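Local coordinates for hypothetical protein (PDB 1ZSO), which is of unknown function but may bind zinc, and belongs to the UPF0587 family, at residues T12-A18 with N158-N164; F36-S41 with F107-E113; I50-D56 with A67-I71; P119-I124 with D135-Q141. All blocks are in the same frame, centred on the assembly; numbering follows the deposited sequence.

Interaction 1 joins the two ends of the chain, and the other three contacts lie between them in sequence. It meets interaction 2 where Thr12 N lies 2.7 Å from Phe107 O, a probable hydrogen bond between neighbouring strands of the six-stranded sheet; the two centres are about 17 Å apart. On another flank, Tyr161 OH lies 2.6 Å from Gln141 OE1, probably hydrogen-bonded, which ties interaction 1 to interaction 4. Interactions 2 and 3, with centres about 12 Å apart, share the pairing of strands 34-40 and 46-52 and pack through Ile38 and Ile50. Interactions 3 and 4 do not touch, yet both reach the second subunit.

Interaction 1. Residues T12-A18 with N158-N164; sequences TVVRIKA and NLEYEVN
Strands 12-18 and 159-163 run antiparallel, 164° between their directions, with the short axes approaching to 4.5 Å. Reciprocal backbone bonds link Val13 with Asn164, Arg15 with Glu162 and Lys17 with Glu160, the middle pair including Glu162 N to Arg15 O at 2.8 Å. The intervening non-hydrogen-bonded pairs, Val14-Val163 and Ile16-Tyr161, turn their side chains to one face. There Val14 CG2 meets Val163 CG2 at 3.8 Å, against Phe117. The other branch of that valine, Val163 CG1, presses on Thr12 CG2 at 3.3 Å, tighter than ordinary van der Waals contact. Strand 9-21 is an inner strand of a six-stranded antiparallel sheet, with 152-163 on one flank and 102-110 on the other. Tyr161 touches Ile16 CG2 through CB alone; with CG lying between backbone N and carbonyl carbon (chi1 40°), its ring leads away to meet Phe117 edge-to-face and its hydroxyl bonds Gln141. Arg15 and Glu162 stand side by side on the opposite face. Glu162 OE1 sits at the guanidinium edge, 3.8 Å from Arg15 NE, a long salt bridge with the two planes 87° apart. Lys17, fully extended, runs alongside Glu160; its CE comes within 3.6 Å of Glu160 OE2.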
# COMPACT_ATOMS: atom_id res chain seq x y z
N THR B 12 -6.41 16.78 6.27
CA THR B 12 -5.58 17.42 5.24
C THR B 12 -6.31 17.62 3.89
O THR B 12 -6.78 16.66 3.30
CB THR B 12 -4.33 16.55 4.90
OG1 THR B 12 -3.55 16.27 6.08
CG2 THR B 12 -3.48 17.25 3.85
N VAL B 13 -6.32 18.83 3.37
CA VAL B 13 -7.06 19.13 2.14
C VAL B 13 -6.15 19.29 0.91
O VAL B 13 -5.08 19.86 1.00
CB VAL B 13 -7.97 20.37 2.32
CG1 VAL B 13 -8.74 20.67 1.07
CG2 VAL B 13 -8.94 20.14 3.42
N VAL B 14 -6.56 18.75 -0.22
CA VAL B 14 -5.91 19.09 -1.48
C VAL B 14 -6.79 20.10 -2.19
O VAL B 14 -7.95 19.81 -2.46
CB VAL B 14 -5.74 17.88 -2.42
CG1 VAL B 14 -5.13 18.31 -3.75
CG2 VAL B 14 -4.86 16.85 -1.79
N ARG B 15 -6.22 21.26 -2.50
CA ARG B 15 -6.90 22.31 -3.23
C ARG B 15 -6.32 22.41 -4.62
O ARG B 15 -5.10 22.34 -4.81
CB ARG B 15 -6.73 23.64 -2.51
CG ARG B 15 -6.74 23.48 -1.01
CD ARG B 15 -7.35 24.66 -0.30
NE ARG B 15 -6.65 25.90 -0.58
CZ ARG B 15 -7.22 27.00 -1.07
NH1 ARG B 15 -8.53 27.02 -1.32
NH2 ARG B 15 -6.47 28.09 -1.28
N ILE B 16 -7.20 22.58 -5.59
CA ILE B 16 -6.76 22.84 -6.94
C ILE B 16 -7.36 24.12 -7.54
O ILE B 16 -8.39 24.65 -7.08
CB ILE B 16 -7.04 21.65 -7.89
CG1 ILE B 16 -8.50 21.61 -8.33
CG2 ILE B 16 -6.66 20.33 -7.23
CD1 ILE B 16 -8.73 20.51 -9.36
N LYS B 17 -6.70 24.56 -8.61
CA LYS B 17 -7.05 25.74 -9.39
C LYS B 17 -6.60 25.46 -10.84
O LYS B 17 -5.53 24.96 -11.08
CB LYS B 17 -6.31 26.95 -8.82
CG LYS B 17 -6.51 28.25 -9.54
CD LYS B 17 -5.76 29.33 -8.77
CE LYS B 17 -5.45 30.54 -9.61
NZ LYS B 17 -4.86 31.64 -8.71
N ALA B 18 -7.44 25.78 -11.81
CA ALA B 18 -7.05 25.60 -13.20
C ALA B 18 -7.93 26.50 -14.02
O ALA B 18 -9.05 26.86 -13.60
CB ALA B 18 -7.20 24.15 -13.66
N ASN B 158 -2.74 25.47 -16.81
CA ASN B 158 -2.07 25.97 -15.66
C ASN B 158 -2.70 25.36 -14.43
O ASN B 158 -3.22 26.07 -13.58
CB ASN B 158 -2.12 27.51 -15.63
CG ASN B 158 -1.26 28.14 -14.51
OD1 ASN B 158 -0.40 27.48 -13.95
ND2 ASN B 158 -1.49 29.42 -14.22
N LEU B 159 -2.70 24.03 -14.36
CA LEU B 159 -3.27 23.34 -13.18
C LEU B 159 -2.32 23.58 -12.01
O LEU B 159 -1.10 23.41 -12.14
CB LEU B 159 -3.49 21.83 -13.44
CG LEU B 159 -3.82 20.98 -12.20
CD1 LEU B 159 -5.23 21.26 -11.63
CD2 LEU B 159 -3.58 19.50 -12.46
N GLU B 160 -2.90 24.07 -10.92
CA GLU B 160 -2.17 24.39 -9.72
C GLU B 160 -2.85 23.67 -8.55
O GLU B 160 -4.05 23.37 -8.58
CB GLU B 160 -2.19 25.89 -9.46
CG GLU B 160 -1.37 26.76 -10.41
CD GLU B 160 -1.40 28.25 -10.02
OE1 GLU B 160 -0.48 28.68 -9.29
OE2 GLU B 160 -2.35 29.00 -10.42
N TYR B 161 -2.07 23.35 -7.53
CA TYR B 161 -2.63 22.65 -6.41
C TYR B 161 -1.82 22.92 -5.14
O TYR B 161 -0.68 23.43 -5.19
CB TYR B 161 -2.71 21.13 -6.71
CG TYR B 161 -1.51 20.63 -7.46
CD1 TYR B 161 -0.33 20.27 -6.79
CD2 TYR B 161 -1.54 20.52 -8.83
CE1 TYR B 161 0.77 19.82 -7.50
CE2 TYR B 161 -0.45 20.07 -9.55
CZ TYR B 161 0.70 19.72 -8.88
OH TYR B 161 1.76 19.28 -9.66
N GLU B 162 -2.42 22.60 -4.01
CA GLU B 162 -1.67 22.61 -2.78
C GLU B 162 -2.26 21.61 -1.81
O GLU B 162 -3.42 21.21 -1.95
CB GLU B 162 -1.56 24.03 -2.21
CG GLU B 162 -2.84 24.66 -1.71
CD GLU B 162 -2.64 26.12 -1.30
OE1 GLU B 162 -2.93 26.47 -0.14
OE2 GLU B 162 -2.17 26.92 -2.14
N VAL B 163 -1.43 21.15 -0.88
CA VAL B 163 -1.87 20.26 0.18
C VAL B 163 -1.60 20.93 1.52
O VAL B 163 -0.46 21.20 1.83
CB VAL B 163 -1.14 18.92 0.13
CG1 VAL B 163 -1.63 18.02 1.24
CG2 VAL B 163 -1.35 18.25 -1.21
N ASN B 164 -2.65 21.18 2.30
CA ASN B 164 -2.53 21.89 3.57
C ASN B 164 -3.10 21.12 4.76
O ASN B 164 -4.25 20.67 4.69
CB ASN B 164 -3.25 23.25 3.49
CG ASN B 164 -2.73 24.13 2.37
OD1 ASN B 164 -3.45 24.40 1.39
ND2 ASN B 164 -1.48 24.60 2.49
OXT ASN B 164 -2.48 20.97 5.83

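Interaction 2. Residues F36-S41 with F107-E113; sequences FNIRDS and FECRGIE
Phe36 drives the edge of its ring at one face of Phe107, a T-shaped pair with centroids 5.4 Å apart and planes at 81°. The two side chains come from opposite directions; Phe36 CG, anti to the carbonyl carbon (chi1 -72°), sends its ring across, and Phe36 CZ stands 4.0 Å from Phe107 CZ. Phe117 meets the Phe36 ring as well, while Trp34 makes an edge-to-face pair with Phe107, so aromatic contacts continue beyond the two segments. Further along, Ile112 CG2 lies 4.0 Å from Ile38 CB and equally near its CG2. Arg39 and Glu113 form a hydrogen-bonded antiparallel pair: Glu113 N reaches Arg39 O at 2.9 Å in an almost straight bond (178°), and Arg39 N returns to Glu113 O at 3.0 Å. Past Asp40, the ladder frays to a weak bond of 3.3 Å from Ser41 N to Gly111 O. The same carbonyl takes a bond from Trp73 NE1 and another from a water, which lies 2.8 Å from Asp40 OD1 and bridges the two. Asp40 is fixed further by Thr42 N and Ser43 OG. At Gly111 the backbone has positive phi, which suits glycine. This glycine turn passes the chain from strand 102-110 of the six-stranded sheet to strand 112-117 of the three-stranded one; the meeting of Phe36 and Phe107 fits the packing of one antiparallel sheet on another.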
# COMPACT_ATOMS: atom_id res chain seq x y z
N PHE B 36 1.43 10.62 -3.67
CA PHE B 36 1.94 11.64 -2.74
C PHE B 36 3.36 11.33 -2.42
O PHE B 36 3.78 10.16 -2.47
CB PHE B 36 1.15 11.63 -1.43
CG PHE B 36 -0.25 12.18 -1.56
CD1 PHE B 36 -0.46 13.54 -1.60
CD2 PHE B 36 -1.34 11.34 -1.63
CE1 PHE B 36 -1.76 14.06 -1.73
CE2 PHE B 36 -2.62 11.84 -1.75
CZ PHE B 36 -2.83 13.21 -1.80
N ASN B 37 4.09 12.39 -2.11
CA ASN B 37 5.22 12.25 -1.25
C ASN B 37 4.79 12.54 0.19
O ASN B 37 4.15 13.56 0.49
CB ASN B 37 6.33 13.20 -1.61
CG ASN B 37 6.94 12.96 -2.97
OD1 ASN B 37 6.87 11.88 -3.57
ND2 ASN B 37 7.60 14.00 -3.46
N ILE B 38 5.18 11.65 1.09
CA ILE B 38 4.86 11.77 2.51
C ILE B 38 6.08 11.81 3.43
O ILE B 38 7.22 11.51 3.03
CB ILE B 38 3.96 10.62 2.95
CG1 ILE B 38 4.73 9.30 2.84
CG2 ILE B 38 2.66 10.65 2.08
CD1 ILE B 38 4.14 8.13 3.65
N ARG B 39 5.81 12.18 4.67
CA ARG B 39 6.80 12.19 5.74
C ARG B 39 6.19 11.66 7.04
O ARG B 39 4.99 11.80 7.32
CB ARG B 39 7.33 13.60 5.95
CG ARG B 39 8.59 13.69 6.83
CD ARG B 39 8.65 15.08 7.38
NE ARG B 39 9.59 15.23 8.48
CZ ARG B 39 10.81 15.75 8.35
NH1 ARG B 39 11.24 16.13 7.14
NH2 ARG B 39 11.61 15.87 9.42
N ASP B 40 7.04 11.04 7.83
CA ASP B 40 6.68 10.63 9.17
C ASP B 40 6.44 11.88 10.01
O ASP B 40 7.25 12.81 10.04
CB ASP B 40 7.82 9.77 9.70
CG ASP B 40 7.54 9.17 11.04
OD1 ASP B 40 6.49 9.49 11.66
OD2 ASP B 40 8.44 8.41 11.50
N SER B 41 5.28 11.95 10.66
CA SER B 41 4.93 13.10 11.47
C SER B 41 5.73 13.12 12.76
O SER B 41 5.80 14.17 13.44
CB SER B 41 3.44 13.08 11.79
OG SER B 41 3.08 11.93 12.51
N PHE B 107 -8.27 14.29 3.35
CA PHE B 107 -7.74 13.04 3.92
C PHE B 107 -7.48 13.14 5.42
O PHE B 107 -6.91 14.13 5.89
CB PHE B 107 -6.43 12.67 3.26
CG PHE B 107 -6.50 12.64 1.76
CD1 PHE B 107 -6.36 13.82 1.03
CD2 PHE B 107 -6.69 11.46 1.08
CE1 PHE B 107 -6.46 13.80 -0.33
CE2 PHE B 107 -6.80 11.46 -0.30
CZ PHE B 107 -6.66 12.62 -0.99
N GLU B 108 -7.89 12.11 6.17
CA GLU B 108 -7.41 11.91 7.54
C GLU B 108 -6.11 11.18 7.52
O GLU B 108 -6.01 10.06 7.04
CB GLU B 108 -8.37 11.07 8.37
CG GLU B 108 -9.61 11.80 8.79
CD GLU B 108 -10.57 10.89 9.56
OE1 GLU B 108 -10.13 9.80 10.03
OE2 GLU B 108 -11.76 11.29 9.70
N CYS B 109 -5.13 11.80 8.14
CA CYS B 109 -3.81 11.27 8.26
C CYS B 109 -3.44 11.11 9.72
O CYS B 109 -3.54 12.04 10.47
CB CYS B 109 -2.87 12.26 7.58
SG CYS B 109 -3.37 12.62 5.89
N ARG B 110 -3.01 9.91 10.11
CA ARG B 110 -2.57 9.64 11.47
C ARG B 110 -1.13 9.10 11.41
O ARG B 110 -0.88 7.99 10.96
CB ARG B 110 -3.44 8.59 12.12
CG ARG B 110 -4.77 9.10 12.74
CD ARG B 110 -5.37 8.02 13.71
NE ARG B 110 -6.64 8.43 14.37
CZ ARG B 110 -7.82 8.58 13.74
NH1 ARG B 110 -7.93 8.36 12.43
NH2 ARG B 110 -8.89 8.95 14.42
N GLY B 111 -0.18 9.90 11.84
CA GLY B 111 1.21 9.53 11.81
C GLY B 111 1.89 9.86 10.49
O GLY B 111 3.06 9.50 10.27
N ILE B 112 1.20 10.58 9.64
CA ILE B 112 1.71 10.83 8.29
C ILE B 112 1.38 12.28 7.91
O ILE B 112 0.28 12.74 8.20
CB ILE B 112 1.05 9.91 7.25
CG1 ILE B 112 1.62 8.51 7.30
CG2 ILE B 112 1.25 10.45 5.82
CD1 ILE B 112 0.73 7.51 6.60
N GLU B 113 2.33 12.97 7.28
CA GLU B 113 2.12 14.28 6.58
C GLU B 113 2.20 14.17 5.07
O GLU B 113 3.20 13.71 4.53
CB GLU B 113 3.23 15.27 6.88
CG GLU B 113 2.98 16.25 7.91
CD GLU B 113 3.70 15.86 9.14
OE1 GLU B 113 3.35 14.76 9.62
OE2 GLU B 113 4.61 16.61 9.58
O HOH W 1 4.20 8.31 12.75

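Interaction 3. Residues I50-D56 with A67-I71; sequences IQFRKTD and ANFMI
Asn68 ND2 is held by two carbonyls of the opposing turn. Its firm bond goes to Asp56 O at 2.7 Å, lying in the plane of the Asn68 amide as well as that of the carbonyl; the second, to Lys54 O at 3.2 Å, is weak and bent (124°). With Asn68 OD1 accepting from Phe84 N, both ends of this buried amide are used. The acceptors belong to a type I turn, Arg53 to Asp56, which Asp56 also braces through its side chain. Arg53 N bonds Asp56 OD2 at 3.0 Å from above the carboxylate plane, and Arg53 NE uses the syn lone pair of Asp56 OD1 as part of a salt bridge. A water 2.6 Å from Asn68 O connects that carbonyl to Asp56 OD2. The apolar half begins at Phe52, whose CD1 rests 3.7 Å from Asn68 CB, the methylene and not the amide making the contact. Phe69, with CG anti to its nitrogen (chi1 -176°), extends towards Ile50. Ile50 CD1 sits squarely over the Phe69 ring, 3.7 Å from its centroid, a CH-pi contact; Ile50 CG2 touches Phe69 CZ at 3.6 Å. Nearby, Gln51 NE2 bonds Lys72 O of the second subunit. Asn68 and Phe69 both face Ile82 on strand 80-85, and their backbones bond to it: a classic beta bulge, at the start of strand 69-71, outermost in the six-stranded sheet within this chain.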
# COMPACT_ATOMS: atom_id res chain seq x y z
N ILE B 50 3.95 7.32 -2.99
CA ILE B 50 3.08 6.31 -2.51
C ILE B 50 1.88 6.41 -3.40
O ILE B 50 1.57 7.51 -3.93
CB ILE B 50 2.65 6.47 -1.05
CG1 ILE B 50 1.84 7.75 -0.84
CG2 ILE B 50 3.85 6.43 -0.16
CD1 ILE B 50 0.99 7.70 0.33
N GLN B 51 1.21 5.29 -3.56
CA GLN B 51 0.05 5.22 -4.45
C GLN B 51 -1.13 4.50 -3.76
O GLN B 51 -1.00 3.45 -3.11
CB GLN B 51 0.41 4.51 -5.77
CG GLN B 51 1.68 4.96 -6.46
CD GLN B 51 2.01 4.09 -7.65
OE1 GLN B 51 1.59 2.95 -7.71
NE2 GLN B 51 2.75 4.62 -8.61
N PHE B 52 -2.30 5.04 -3.93
CA PHE B 52 -3.47 4.34 -3.38
C PHE B 52 -4.73 4.83 -4.01
O PHE B 52 -4.74 5.90 -4.58
CB PHE B 52 -3.54 4.46 -1.83
CG PHE B 52 -3.89 5.84 -1.34
CD1 PHE B 52 -5.21 6.21 -1.17
CD2 PHE B 52 -2.89 6.74 -1.04
CE1 PHE B 52 -5.52 7.45 -0.75
CE2 PHE B 52 -3.19 8.00 -0.63
CZ PHE B 52 -4.50 8.36 -0.46
N ARG B 53 -5.80 4.04 -3.88
CA ARG B 53 -7.18 4.42 -4.27
C ARG B 53 -8.11 4.49 -3.07
O ARG B 53 -7.93 3.76 -2.11
CB ARG B 53 -7.76 3.39 -5.24
CG ARG B 53 -7.11 3.42 -6.62
CD ARG B 53 -6.83 2.02 -7.09
NE ARG B 53 -6.02 1.30 -6.09
CZ ARG B 53 -4.69 1.32 -6.04
NH1 ARG B 53 -4.00 1.97 -6.97
NH2 ARG B 53 -4.04 0.67 -5.07
N LYS B 54 -9.16 5.30 -3.18
CA LYS B 54 -10.10 5.52 -2.06
C LYS B 54 -10.90 4.23 -1.73
O LYS B 54 -11.61 4.17 -0.75
CB LYS B 54 -11.07 6.68 -2.39
CG LYS B 54 -12.29 6.23 -3.20
CD LYS B 54 -12.81 7.30 -4.12
CE LYS B 54 -13.92 8.10 -3.52
NZ LYS B 54 -14.20 9.32 -4.39
N THR B 55 -10.79 3.21 -2.58
CA THR B 55 -11.54 1.97 -2.41
C THR B 55 -10.68 0.92 -1.74
O THR B 55 -11.21 -0.13 -1.36
CB THR B 55 -11.98 1.38 -3.78
OG1 THR B 55 -10.84 1.29 -4.60
CG2 THR B 55 -13.02 2.29 -4.50
N ASP B 56 -9.38 1.19 -1.60
CA ASP B 56 -8.45 0.22 -0.99
C ASP B 56 -8.84 -0.01 0.47
O ASP B 56 -9.18 0.93 1.18
CB ASP B 56 -6.99 0.69 -1.09
CG ASP B 56 -6.49 0.77 -2.53
OD1 ASP B 56 -7.22 0.31 -3.42
OD2 ASP B 56 -5.36 1.28 -2.76
N ALA B 67 -7.96 1.44 6.59
CA ALA B 67 -7.31 2.56 5.92
C ALA B 67 -7.11 2.26 4.44
O ALA B 67 -7.12 1.10 4.01
CB ALA B 67 -5.97 2.87 6.56
N ASN B 68 -6.93 3.33 3.67
CA ASN B 68 -6.66 3.27 2.24
C ASN B 68 -5.16 3.13 1.99
O ASN B 68 -4.74 2.54 0.99
CB ASN B 68 -7.10 4.57 1.54
CG ASN B 68 -8.57 4.75 1.50
OD1 ASN B 68 -9.04 5.88 1.52
ND2 ASN B 68 -9.33 3.65 1.44
N PHE B 69 -4.38 3.71 2.91
CA PHE B 69 -2.92 3.57 2.94
C PHE B 69 -2.40 3.45 4.36
O PHE B 69 -2.85 4.16 5.27
CB PHE B 69 -2.22 4.77 2.27
CG PHE B 69 -0.72 4.62 2.20
CD1 PHE B 69 -0.13 3.88 1.18
CD2 PHE B 69 0.10 5.16 3.17
CE1 PHE B 69 1.31 3.71 1.12
CE2 PHE B 69 1.48 5.01 3.10
CZ PHE B 69 2.08 4.26 2.07
N MSE B 70 -1.40 2.59 4.52
CA MSE B 70 -0.71 2.40 5.79
C MSE B 70 0.82 2.22 5.66
O MSE B 70 1.33 1.73 4.65
CB MSE B 70 -1.20 1.14 6.49
CG MSE B 70 -2.47 1.25 7.28
SE MSE B 70 -2.43 -0.31 8.57
CE MSE B 70 -3.07 -1.67 7.38
N ILE B 71 1.53 2.60 6.71
CA ILE B 71 2.95 2.41 6.77
C ILE B 71 3.35 2.24 8.22
O ILE B 71 2.81 2.88 9.11
CB ILE B 71 3.69 3.56 6.02
CG1 ILE B 71 5.19 3.30 5.93
CG2 ILE B 71 3.46 4.94 6.63
CD1 ILE B 71 5.85 4.25 4.96
O HOH W 2 -3.52 1.10 -0.74

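Interaction 4. Residues P119-I124 with D135-Q141; sequences PSNNFI and DVNLSDQ
Phe123 and Val136 form a hydrogen-bonded antiparallel backbone pair at the base of the hairpin of strands 123-127 and 132-136, with Val136 N 3.0 Å from Phe123 O. Beyond it Leu138 N reaches Ser120 O at 3.3 Å. A water donates to Pro119 O and, more weakly, to Ser139 O.

Side-chain polar bonds shape each segment from within. Asn137, with CG anti to the backbone N (chi1 176°), carries OD1 forward to accept from Ser139 N at 2.8 Å, an Asx turn, and also from Ser139 OG, which approaches in the carbonyl plane on a lone pair. Two bonds thus fix the rotation of the Asn137 amide, which lies beside Asn121 with the planes 85° apart; the contact is made by Asn121 CB, 3.5 Å from Asn137 OD1. Across from this, Ser120 OG donates to Asn122 OD1, which takes a second bond from Leu33 N.

Apolar contacts fill the buried side. Leu138 CD1 lies over one face of the Phe123 ring, offset toward the rim, 4.1 Å from the centroid in a CH-pi contact. Phe123 CB packs against Val136 CB at 3.9 Å. Pro119 also touches Leu159 and Tyr161. Two carbon-to-oxygen contacts join these: Val136 O at the Phe123 ring edge, and Pro119 CG 3.4 Å from Leu138 O.

The chemistry is divided accordingly: Phe123, Val136 and Leu138 pack inward, where Leu26 and Trp143 meet them, whereas Asn121, Asn137 and Ser139 present polar groups near Glu75 of the second subunit, to which Ser139 OG makes a weak bond.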
# COMPACT_ATOMS: atom_id res chain seq x y z
N PRO B 119 -0.80 14.94 -9.47
CA PRO B 119 -1.94 14.56 -10.29
C PRO B 119 -1.55 13.45 -11.23
O PRO B 119 -0.42 13.42 -11.73
CB PRO B 119 -2.29 15.84 -11.07
CG PRO B 119 -1.17 16.75 -10.89
CD PRO B 119 -0.42 16.35 -9.65
N SER B 120 -2.48 12.53 -11.44
CA SER B 120 -2.19 11.35 -12.22
C SER B 120 -2.85 11.54 -13.57
O SER B 120 -3.12 12.66 -13.97
CB SER B 120 -2.64 10.08 -11.47
OG SER B 120 -4.06 10.06 -11.30
N ASN B 121 -3.09 10.45 -14.28
CA ASN B 121 -3.76 10.56 -15.57
C ASN B 121 -5.00 9.72 -15.66
O ASN B 121 -5.27 9.11 -16.67
CB ASN B 121 -2.78 10.26 -16.72
CG ASN B 121 -1.61 9.43 -16.28
OD1 ASN B 121 -0.49 9.95 -16.11
ND2 ASN B 121 -1.85 8.13 -16.06
N ASN B 122 -5.76 9.67 -14.57
CA ASN B 122 -7.08 9.07 -14.64
C ASN B 122 -8.15 10.12 -14.34
O ASN B 122 -9.17 9.80 -13.74
CB ASN B 122 -7.34 7.83 -13.71
CG ASN B 122 -6.09 7.22 -13.07
OD1 ASN B 122 -5.41 7.83 -12.24
ND2 ASN B 122 -5.89 5.95 -13.34
N PHE B 123 -7.97 11.35 -14.78
CA PHE B 123 -9.06 12.32 -14.61
C PHE B 123 -10.08 12.12 -15.70
O PHE B 123 -9.81 11.46 -16.69
CB PHE B 123 -8.57 13.76 -14.62
CG PHE B 123 -7.78 14.14 -13.42
CD1 PHE B 123 -8.42 14.55 -12.27
CD2 PHE B 123 -6.39 14.09 -13.43
CE1 PHE B 123 -7.70 14.89 -11.15
CE2 PHE B 123 -5.67 14.46 -12.33
CZ PHE B 123 -6.33 14.87 -11.17
N ILE B 124 -11.27 12.65 -15.48
CA ILE B 124 -12.37 12.58 -16.40
C ILE B 124 -12.77 14.03 -16.60
O ILE B 124 -12.76 14.84 -15.66
CB ILE B 124 -13.55 11.73 -15.85
CG1 ILE B 124 -13.03 10.36 -15.36
CG2 ILE B 124 -14.68 11.53 -16.93
CD1 ILE B 124 -14.09 9.47 -14.70
N ASP B 135 -9.04 9.14 -19.22
CA ASP B 135 -7.60 9.05 -19.20
C ASP B 135 -7.02 10.45 -19.44
O ASP B 135 -6.06 10.62 -20.18
CB ASP B 135 -7.13 8.08 -20.29
CG ASP B 135 -7.49 6.62 -19.98
OD1 ASP B 135 -6.93 6.08 -18.99
OD2 ASP B 135 -8.31 6.02 -20.73
N VAL B 136 -7.66 11.45 -18.84
CA VAL B 136 -7.20 12.84 -18.95
C VAL B 136 -5.95 12.99 -18.11
O VAL B 136 -5.95 12.70 -16.91
CB VAL B 136 -8.30 13.84 -18.53
CG1 VAL B 136 -7.76 15.24 -18.43
CG2 VAL B 136 -9.47 13.78 -19.52
N ASN B 137 -4.86 13.35 -18.77
CA ASN B 137 -3.55 13.38 -18.14
C ASN B 137 -3.23 14.76 -17.66
O ASN B 137 -3.12 15.68 -18.47
CB ASN B 137 -2.45 12.93 -19.10
CG ASN B 137 -1.07 13.06 -18.48
OD1 ASN B 137 -0.95 13.21 -17.25
ND2 ASN B 137 -0.00 12.98 -19.32
N LEU B 138 -3.08 14.92 -16.36
CA LEU B 138 -2.76 16.22 -15.80
C LEU B 138 -1.47 16.15 -15.00
O LEU B 138 -1.15 17.08 -14.28
CB LEU B 138 -3.94 16.80 -14.99
CG LEU B 138 -5.17 17.20 -15.80
CD1 LEU B 138 -6.37 17.59 -14.92
CD2 LEU B 138 -4.90 18.36 -16.72
N SER B 139 -0.70 15.09 -15.17
CA SER B 139 0.58 15.04 -14.52
C SER B 139 1.47 16.19 -14.99
O SER B 139 2.32 16.64 -14.23
CB SER B 139 1.29 13.69 -14.70
OG SER B 139 1.80 13.52 -16.00
N ASP B 140 1.28 16.67 -16.22
CA ASP B 140 2.04 17.83 -16.72
C ASP B 140 1.28 19.18 -16.57
O ASP B 140 1.71 20.22 -17.10
CB ASP B 140 2.45 17.61 -18.18
CG ASP B 140 1.28 17.23 -19.05
OD1 ASP B 140 0.08 17.46 -18.64
OD2 ASP B 140 1.55 16.64 -20.13
N GLN B 141 0.13 19.12 -15.89
CA GLN B 141 -0.62 20.27 -15.39
C GLN B 141 -1.50 20.92 -16.45
O GLN B 141 -2.11 21.97 -16.20
CB GLN B 141 0.31 21.30 -14.76
CG GLN B 141 0.72 21.00 -13.32
CD GLN B 141 1.88 20.02 -13.17
OE1 GLN B 141 1.86 19.15 -12.29
NE2 GLN B 141 2.91 20.18 -14.01
O HOH W 3 2.53 14.49 -11.60